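Local coordinates for gamma-glutamyl-gamma-aminobutyraldehyde dehydrogenase (Burkholderia cenocepacia, PDB 4LIH), which probably oxidises aldehydes such as gamma-glutamyl-gamma-aminobutyraldehyde to the corresponding carboxylic acids, with NAD(P)+ as the electron acceptor, at residues 72-77 against 195-200; 246-251 against 491-496; 306-311 against 462-467. One frame throughout, in Å; residues are numbered along the deposited sequence.

Interaction 1: 72-77 against 195-200; sequences AAARRA and SVVLKP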
# COMPACT_ATOMS: atom_id res chain seq x y z
N ALA A 72 -21.51 -16.99 -24.11
CA ALA A 72 -20.63 -17.29 -25.24
C ALA A 72 -19.98 -16.03 -25.80
O ALA A 72 -18.77 -16.02 -26.07
CB ALA A 72 -21.39 -18.03 -26.34
N ALA A 73 -20.79 -14.98 -25.93
CA ALA A 73 -20.30 -13.69 -26.44
C ALA A 73 -19.28 -13.05 -25.46
O ALA A 73 -18.30 -12.45 -25.86
CB ALA A 73 -21.47 -12.72 -26.68
N ALA A 74 -19.59 -13.18 -24.18
CA ALA A 74 -18.71 -12.71 -23.12
C ALA A 74 -17.37 -13.43 -23.12
O ALA A 74 -16.28 -12.82 -22.95
CB ALA A 74 -19.41 -12.92 -21.81
N ARG A 75 -17.47 -14.75 -23.25
CA ARG A 75 -16.31 -15.64 -23.30
C ARG A 75 -15.48 -15.28 -24.53
O ARG A 75 -14.24 -15.15 -24.45
CB ARG A 75 -16.76 -17.10 -23.36
CG ARG A 75 -15.65 -18.11 -23.66
CD ARG A 75 -14.42 -17.89 -22.75
NE ARG A 75 -14.84 -18.07 -21.41
CZ ARG A 75 -14.23 -17.68 -20.30
NH1 ARG A 75 -13.05 -17.07 -20.27
NH2 ARG A 75 -14.87 -17.92 -19.18
N ARG A 76 -16.16 -15.10 -25.65
CA ARG A 76 -15.45 -14.83 -26.90
C ARG A 76 -14.71 -13.52 -26.79
O ARG A 76 -13.51 -13.43 -27.12
CB ARG A 76 -16.43 -14.76 -28.07
CG ARG A 76 -15.76 -14.55 -29.42
CD ARG A 76 -16.76 -14.02 -30.44
NE ARG A 76 -17.16 -12.66 -30.08
CZ ARG A 76 -18.41 -12.21 -29.98
NH1 ARG A 76 -19.46 -13.02 -30.19
NH2 ARG A 76 -18.61 -10.93 -29.66
N ALA A 77 -15.40 -12.51 -26.27
CA ALA A 77 -14.81 -11.19 -26.20
C ALA A 77 -13.66 -11.13 -25.20
O ALA A 77 -12.69 -10.42 -25.45
CB ALA A 77 -15.85 -10.15 -25.83
N SER A 195 -15.48 -9.48 -18.98
CA SER A 195 -16.78 -9.47 -19.63
C SER A 195 -17.86 -9.75 -18.60
O SER A 195 -17.65 -10.54 -17.64
CB SER A 195 -16.82 -10.51 -20.73
OG SER A 195 -15.93 -10.13 -21.71
N VAL A 196 -18.97 -9.07 -18.76
CA VAL A 196 -20.09 -9.15 -17.83
C VAL A 196 -21.42 -9.58 -18.48
O VAL A 196 -21.82 -9.07 -19.54
CB VAL A 196 -20.27 -7.81 -17.10
CG1 VAL A 196 -21.54 -7.79 -16.22
CG2 VAL A 196 -19.04 -7.55 -16.25
N VAL A 197 -22.08 -10.51 -17.80
CA VAL A 197 -23.48 -10.84 -18.06
C VAL A 197 -24.28 -10.45 -16.81
O VAL A 197 -24.14 -11.03 -15.72
CB VAL A 197 -23.63 -12.31 -18.43
CG1 VAL A 197 -25.07 -12.59 -18.85
CG2 VAL A 197 -22.66 -12.64 -19.57
N LEU A 198 -25.09 -9.41 -16.98
CA LEU A 198 -25.92 -8.90 -15.91
C LEU A 198 -27.38 -9.41 -16.05
O LEU A 198 -27.97 -9.36 -17.13
CB LEU A 198 -25.91 -7.40 -15.93
CG LEU A 198 -26.79 -6.59 -14.97
CD1 LEU A 198 -26.20 -6.63 -13.61
CD2 LEU A 198 -26.83 -5.15 -15.49
N LYS A 199 -27.92 -9.89 -14.94
CA LYS A 199 -29.28 -10.40 -14.86
C LYS A 199 -30.00 -9.53 -13.84
O LYS A 199 -29.88 -9.75 -12.63
CB LYS A 199 -29.29 -11.87 -14.44
CG LYS A 199 -30.44 -12.69 -15.04
CD LYS A 199 -31.82 -12.21 -14.61
CE LYS A 199 -32.14 -12.63 -13.20
NZ LYS A 199 -33.46 -12.18 -12.69
N PRO A 200 -30.73 -8.52 -14.32
CA PRO A 200 -31.51 -7.66 -13.44
C PRO A 200 -32.75 -8.38 -12.89
O PRO A 200 -33.13 -9.40 -13.45
CB PRO A 200 -31.89 -6.50 -14.36
CG PRO A 200 -31.98 -7.14 -15.71
CD PRO A 200 -30.84 -8.09 -15.73
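The peptide carbonyl of Ala74 is the flat group that meets the strand: the Ser195 hydroxyl comes at its oxygen obliquely, tilted slightly from the carbonyl plane. Ser195 OG donates to Ala74 O over 3.0 Å, and the C=O...OG angle of 126° places the donor well off the line of the carbonyl bond. A second flat group, the guanidinium of Arg76, has Ala73 O 4.1 Å above one face and is salt-bridged to Asp33.

Rotation about the Ser195 CA-CB bond (chi1 -66°) puts OG on the side of the strand that faces Ala74 O. The CB atoms of Ala74 and Ser195 are 3.7 Å apart beside this bond, while Ala77 CB flanks the hydroxyl, 4.1 Å from Ser195 OG. Two residues on, on the same side of the strand, Val197 CG2 touches Ala74 CB at 4.0 Å.

Helix 64-80 here runs nearly antiparallel to strand 195-199 (167° between the segment axes, 7.7 Å at closest approach), lying on one face of the parallel part of the Rossmann-like sheet of the aldehyde dehydrogenase fold. The methyl side chains of Ala74 and Ala77 are consistent with this close spacing. Val196 and Leu198 point to the other face, which helix 178-191 covers. Beyond the contact, Lys199 NZ donates to the carbonyls of Pro200, Gly230 and Ala231.

Interaction 2: 246-251 against 491-496; sequences CIAFTG and EKYTEL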
# COMPACT_ATOMS: atom_id res chain seq x y z
N CYS A 246 -17.07 -16.28 -12.34
CA CYS A 246 -17.37 -15.55 -11.12
C CYS A 246 -18.81 -15.15 -11.13
O CYS A 246 -19.28 -14.76 -12.16
CB CYS A 246 -16.50 -14.29 -11.02
SG CYS A 246 -17.05 -13.13 -9.77
N ILE A 247 -19.51 -15.27 -10.01
CA ILE A 247 -20.87 -14.80 -9.90
C ILE A 247 -20.97 -13.89 -8.67
O ILE A 247 -20.58 -14.30 -7.57
CB ILE A 247 -21.94 -15.94 -9.88
CG1 ILE A 247 -23.34 -15.33 -9.89
CG2 ILE A 247 -21.77 -16.83 -8.64
CD1 ILE A 247 -24.43 -16.24 -10.37
N ALA A 248 -21.47 -12.68 -8.89
CA ALA A 248 -21.71 -11.64 -7.86
C ALA A 248 -23.21 -11.38 -7.73
O ALA A 248 -23.86 -11.05 -8.71
CB ALA A 248 -20.99 -10.34 -8.25
N PHE A 249 -23.75 -11.55 -6.50
CA PHE A 249 -25.18 -11.56 -6.23
C PHE A 249 -25.46 -10.62 -5.05
O PHE A 249 -24.70 -10.53 -4.10
CB PHE A 249 -25.63 -12.99 -5.89
CG PHE A 249 -27.04 -13.12 -5.34
CD1 PHE A 249 -28.10 -13.22 -6.18
CD2 PHE A 249 -27.27 -13.18 -3.97
CE1 PHE A 249 -29.38 -13.35 -5.70
CE2 PHE A 249 -28.54 -13.32 -3.48
CZ PHE A 249 -29.62 -13.40 -4.35
N THR A 250 -26.56 -9.88 -5.16
CA THR A 250 -27.11 -9.14 -4.05
C THR A 250 -28.55 -9.54 -4.02
O THR A 250 -29.19 -9.50 -5.06
CB THR A 250 -26.99 -7.62 -4.21
OG1 THR A 250 -25.61 -7.25 -4.30
CG2 THR A 250 -27.61 -6.86 -2.99
N GLY A 251 -29.06 -9.91 -2.83
CA GLY A 251 -30.41 -10.45 -2.69
C GLY A 251 -30.64 -11.10 -1.33
O GLY A 251 -29.96 -10.78 -0.39
N GLU A 491 -11.02 -7.28 -5.96
CA GLU A 491 -10.52 -8.61 -5.60
C GLU A 491 -11.53 -9.68 -6.01
O GLU A 491 -11.15 -10.82 -6.32
CB GLU A 491 -10.21 -8.69 -4.09
CG GLU A 491 -9.49 -7.45 -3.50
CD GLU A 491 -9.33 -7.48 -1.96
OE1 GLU A 491 -9.79 -8.43 -1.32
OE2 GLU A 491 -8.75 -6.54 -1.36
N LYS A 492 -12.80 -9.32 -6.05
CA LYS A 492 -13.85 -10.28 -6.41
C LYS A 492 -13.81 -10.67 -7.88
O LYS A 492 -14.39 -11.68 -8.25
CB LYS A 492 -15.22 -9.70 -6.08
CG LYS A 492 -15.35 -9.24 -4.64
CD LYS A 492 -16.79 -8.99 -4.26
CE LYS A 492 -17.50 -8.07 -5.24
NZ LYS A 492 -16.76 -6.81 -5.45
N TYR A 493 -13.10 -9.88 -8.70
CA TYR A 493 -13.18 -9.95 -10.17
C TYR A 493 -11.80 -10.15 -10.81
O TYR A 493 -11.66 -10.03 -12.07
CB TYR A 493 -13.79 -8.65 -10.68
CG TYR A 493 -15.16 -8.35 -10.11
CD1 TYR A 493 -16.21 -9.26 -10.23
CD2 TYR A 493 -15.41 -7.17 -9.43
CE1 TYR A 493 -17.46 -9.00 -9.70
CE2 TYR A 493 -16.64 -6.92 -8.85
CZ TYR A 493 -17.67 -7.83 -9.01
OH TYR A 493 -18.90 -7.58 -8.47
N THR A 494 -10.78 -10.37 -9.95
CA THR A 494 -9.40 -10.61 -10.36
C THR A 494 -8.83 -11.83 -9.64
O THR A 494 -9.35 -12.24 -8.60
CB THR A 494 -8.47 -9.39 -10.06
OG1 THR A 494 -8.49 -9.09 -8.68
CG2 THR A 494 -8.94 -8.17 -10.78
N GLU A 495 -7.75 -12.38 -10.19
CA GLU A 495 -6.90 -13.34 -9.53
C GLU A 495 -5.52 -12.75 -9.33
O GLU A 495 -5.03 -11.97 -10.15
CB GLU A 495 -6.74 -14.60 -10.36
CG GLU A 495 -8.05 -15.26 -10.73
CD GLU A 495 -8.61 -16.11 -9.60
OE1 GLU A 495 -9.73 -16.65 -9.82
OE2 GLU A 495 -7.96 -16.26 -8.51
N LEU A 496 -4.90 -13.17 -8.23
CA LEU A 496 -3.49 -12.95 -8.01
C LEU A 496 -2.65 -13.97 -8.72
O LEU A 496 -2.98 -15.18 -8.79
CB LEU A 496 -3.14 -13.01 -6.49
CG LEU A 496 -3.73 -11.85 -5.65
CD1 LEU A 496 -3.93 -12.25 -4.19
CD2 LEU A 496 -2.81 -10.66 -5.69
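The CD1 and CE1 atoms of Tyr493 are those of its ring nearest Cys246 and Ala248, two residues that point the same way from strand 246-250. Their positions around the ring differ. Ala248 CB lies at the edge near the ring plane, 3.5 Å from Tyr493 OH and 4.0 Å from Tyr493 CE1. The Cys246 thiol comes in obliquely: its SG is 5.1 Å from the ring centroid and 68° off the ring normal, with Tyr493 CD1 its nearest ring atom at 4.0 Å. This is an oblique sulfur-aromatic contact.

One face of the same ring is occupied from within its own segment, by Lys492 CB, 4.0 Å above the plane and over its centre. The backbone just before the tyrosine also takes part, since Cys246 SG is 3.4 Å from Lys492 O. Cys246 reaches both neighbours because SG extends opposite its backbone N (chi1 166°).

Strand 246-250 belongs to the mixed sheet of the Rossmann-like domain, where it pairs in parallel with strands 157-172 and 270-274; strand 494-502 joins that sheet antiparallel to 157-172. Tyr493 therefore packs at the point where the C-terminal strand begins, and Pro188 and Ala189 of helix 178-191 also touch it. The ammonium group of Lys492 is held by the carbonyls of Ala489 and Arg483, and the lysine side chain lies about 6 Å from that of Glu274, the predicted active-site residue. Two residues after Tyr493 the chain reaches the subunit boundary: Glu495 forms salt bridges with Arg270 and with Arg483 of the second subunit.

Interaction 3: 306-311 against 462-467; sequences GEMCTA and CYDEGG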
# COMPACT_ATOMS: atom_id res chain seq x y z
N GLY A 306 -37.82 1.42 3.33
CA GLY A 306 -37.27 0.34 4.21
C GLY A 306 -36.71 -0.82 3.42
O GLY A 306 -36.28 -1.80 3.99
N GLU A 307 -36.71 -0.68 2.10
CA GLU A 307 -36.24 -1.72 1.16
C GLU A 307 -34.76 -1.45 0.95
O GLU A 307 -34.30 -1.01 -0.09
CB GLU A 307 -36.98 -1.71 -0.18
CG GLU A 307 -38.49 -1.91 -0.05
CD GLU A 307 -39.30 -1.62 -1.30
OE1 GLU A 307 -40.42 -2.20 -1.38
OE2 GLU A 307 -38.87 -0.85 -2.20
N MET A 308 -34.03 -1.74 1.99
CA MET A 308 -32.62 -1.39 2.06
C MET A 308 -32.00 -2.49 2.91
O MET A 308 -32.43 -2.71 4.05
CB MET A 308 -32.41 -0.08 2.79
CG MET A 308 -32.69 1.17 2.00
SD MET A 308 -32.01 2.60 2.89
CE MET A 308 -33.07 2.66 4.33
N CYS A 309 -31.00 -3.16 2.37
CA CYS A 309 -30.41 -4.25 3.12
C CYS A 309 -29.79 -3.73 4.45
O CYS A 309 -29.76 -4.45 5.52
CB CYS A 309 -29.36 -4.91 2.25
SG CYS A 309 -30.07 -5.86 0.87
N THR A 310 -29.24 -2.51 4.36
CA THR A 310 -28.58 -1.86 5.53
C THR A 310 -29.55 -1.04 6.37
O THR A 310 -29.11 -0.24 7.21
CB THR A 310 -27.46 -0.87 5.17
OG1 THR A 310 -27.94 0.08 4.20
CG2 THR A 310 -26.24 -1.56 4.67
N ALA A 311 -30.86 -1.24 6.22
CA ALA A 311 -31.83 -0.42 6.96
C ALA A 311 -31.54 -0.48 8.49
O ALA A 311 -31.25 -1.54 9.02
CB ALA A 311 -33.26 -0.89 6.67
N CYS A 462 -23.94 9.19 12.60
CA CYS A 462 -24.52 9.23 11.31
C CYS A 462 -25.14 7.86 11.05
O CYS A 462 -25.09 6.97 11.91
CB CYS A 462 -23.50 9.62 10.19
SG CYS A 462 -22.09 8.55 10.00
N TYR A 463 -25.80 7.75 9.91
CA TYR A 463 -26.36 6.46 9.47
C TYR A 463 -26.54 6.58 7.97
O TYR A 463 -27.07 7.54 7.49
CB TYR A 463 -27.69 6.13 10.10
CG TYR A 463 -27.94 4.68 10.02
CD1 TYR A 463 -28.43 4.11 8.83
CD2 TYR A 463 -27.66 3.86 11.09
CE1 TYR A 463 -28.63 2.73 8.73
CE2 TYR A 463 -27.81 2.47 10.99
CZ TYR A 463 -28.31 1.92 9.82
OH TYR A 463 -28.46 0.56 9.73
N ASP A 464 -26.03 5.61 7.23
CA ASP A 464 -26.15 5.57 5.76
C ASP A 464 -25.65 6.87 5.18
O ASP A 464 -26.26 7.42 4.30
CB ASP A 464 -27.61 5.28 5.35
CG ASP A 464 -27.78 5.06 3.86
OD1 ASP A 464 -26.85 4.47 3.22
OD2 ASP A 464 -28.88 5.45 3.33
N GLU A 465 -24.49 7.31 5.67
CA GLU A 465 -23.95 8.64 5.46
C GLU A 465 -23.24 8.67 4.13
O GLU A 465 -22.29 7.89 3.88
CB GLU A 465 -22.94 8.97 6.57
CG GLU A 465 -22.14 10.27 6.42
CD GLU A 465 -22.98 11.52 6.57
OE1 GLU A 465 -23.99 11.45 7.27
OE2 GLU A 465 -22.61 12.62 6.00
N GLY A 466 -23.71 9.55 3.27
CA GLY A 466 -23.11 9.73 1.96
C GLY A 466 -23.09 8.50 1.09
O GLY A 466 -23.98 7.61 1.18
N GLY A 467 -22.09 8.45 0.22
CA GLY A 467 -21.99 7.37 -0.76
C GLY A 467 -20.58 7.09 -1.22
O GLY A 467 -20.39 6.58 -2.33
O HOH W 1 -26.30 1.77 3.48
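Tyr463 OH donates to Thr310 O over 2.7 Å, the one direct hydrogen bond between residues 306-311 and 462-467. The C=O...OH angle is 154° and the donor is tilted 25° from the carbonyl plane, so the phenol approaches not far from the line of the C=O bond. Seen from the tyrosine, the acceptor lies at the ring edge, in plane, with Tyr463 CE1 3.4 Å from Thr310 O. A chi1 of -159° swings the ring away from the backbone N and toward the 306-311 loop; the hydroxyl also abuts Ala311, whose C is 3.5 Å from Tyr463 OH.

The accepting carbonyl belongs to a type I beta turn, Met308 to Ala311, closed by Ala311 N to Met308 O at 3.1 Å. Cys309 in this turn fits the cysteine signature of the aldehyde dehydrogenases and is therefore probably the catalytic thiol. A MES molecule, probably from the crystallisation liquor, may mark the substrate pocket: its sulfonate is hydrogen-bonded to Cys309 N and Thr310 OG1.

A second link runs through water, which donates to Asp464 OD1 at 2.8 Å and lies so close to Thr310 OG1 that this half of the bridge is doubtful. Met308 SD comes only loosely near this carboxylate, 4.3 Å from Asp464 OD2. The adjoining Glu465 faces the second subunit, where it forms a salt bridge with Arg502 of that chain.

Interactions 1 and 2 reach the same mixed sheet, through strands 195-199 and 246-250, each paired in parallel with strand 157-172; their centres are about 14 Å apart and their nearest atoms about 7 Å. Interaction 3 is built from loops beside the other sheet, its centre about 23 Å from that of interaction 2 and about 31 Å from that of interaction 1. Along the chain interaction 1 closes first; interaction 3 is nested in the long loop that interaction 2 closes. The nearest atoms of interactions 2 and 3 are about 5 Å apart, and each has a side chain about 6 to 7 Å from that of Glu274, consistent with an active site between the sheets, near the second subunit.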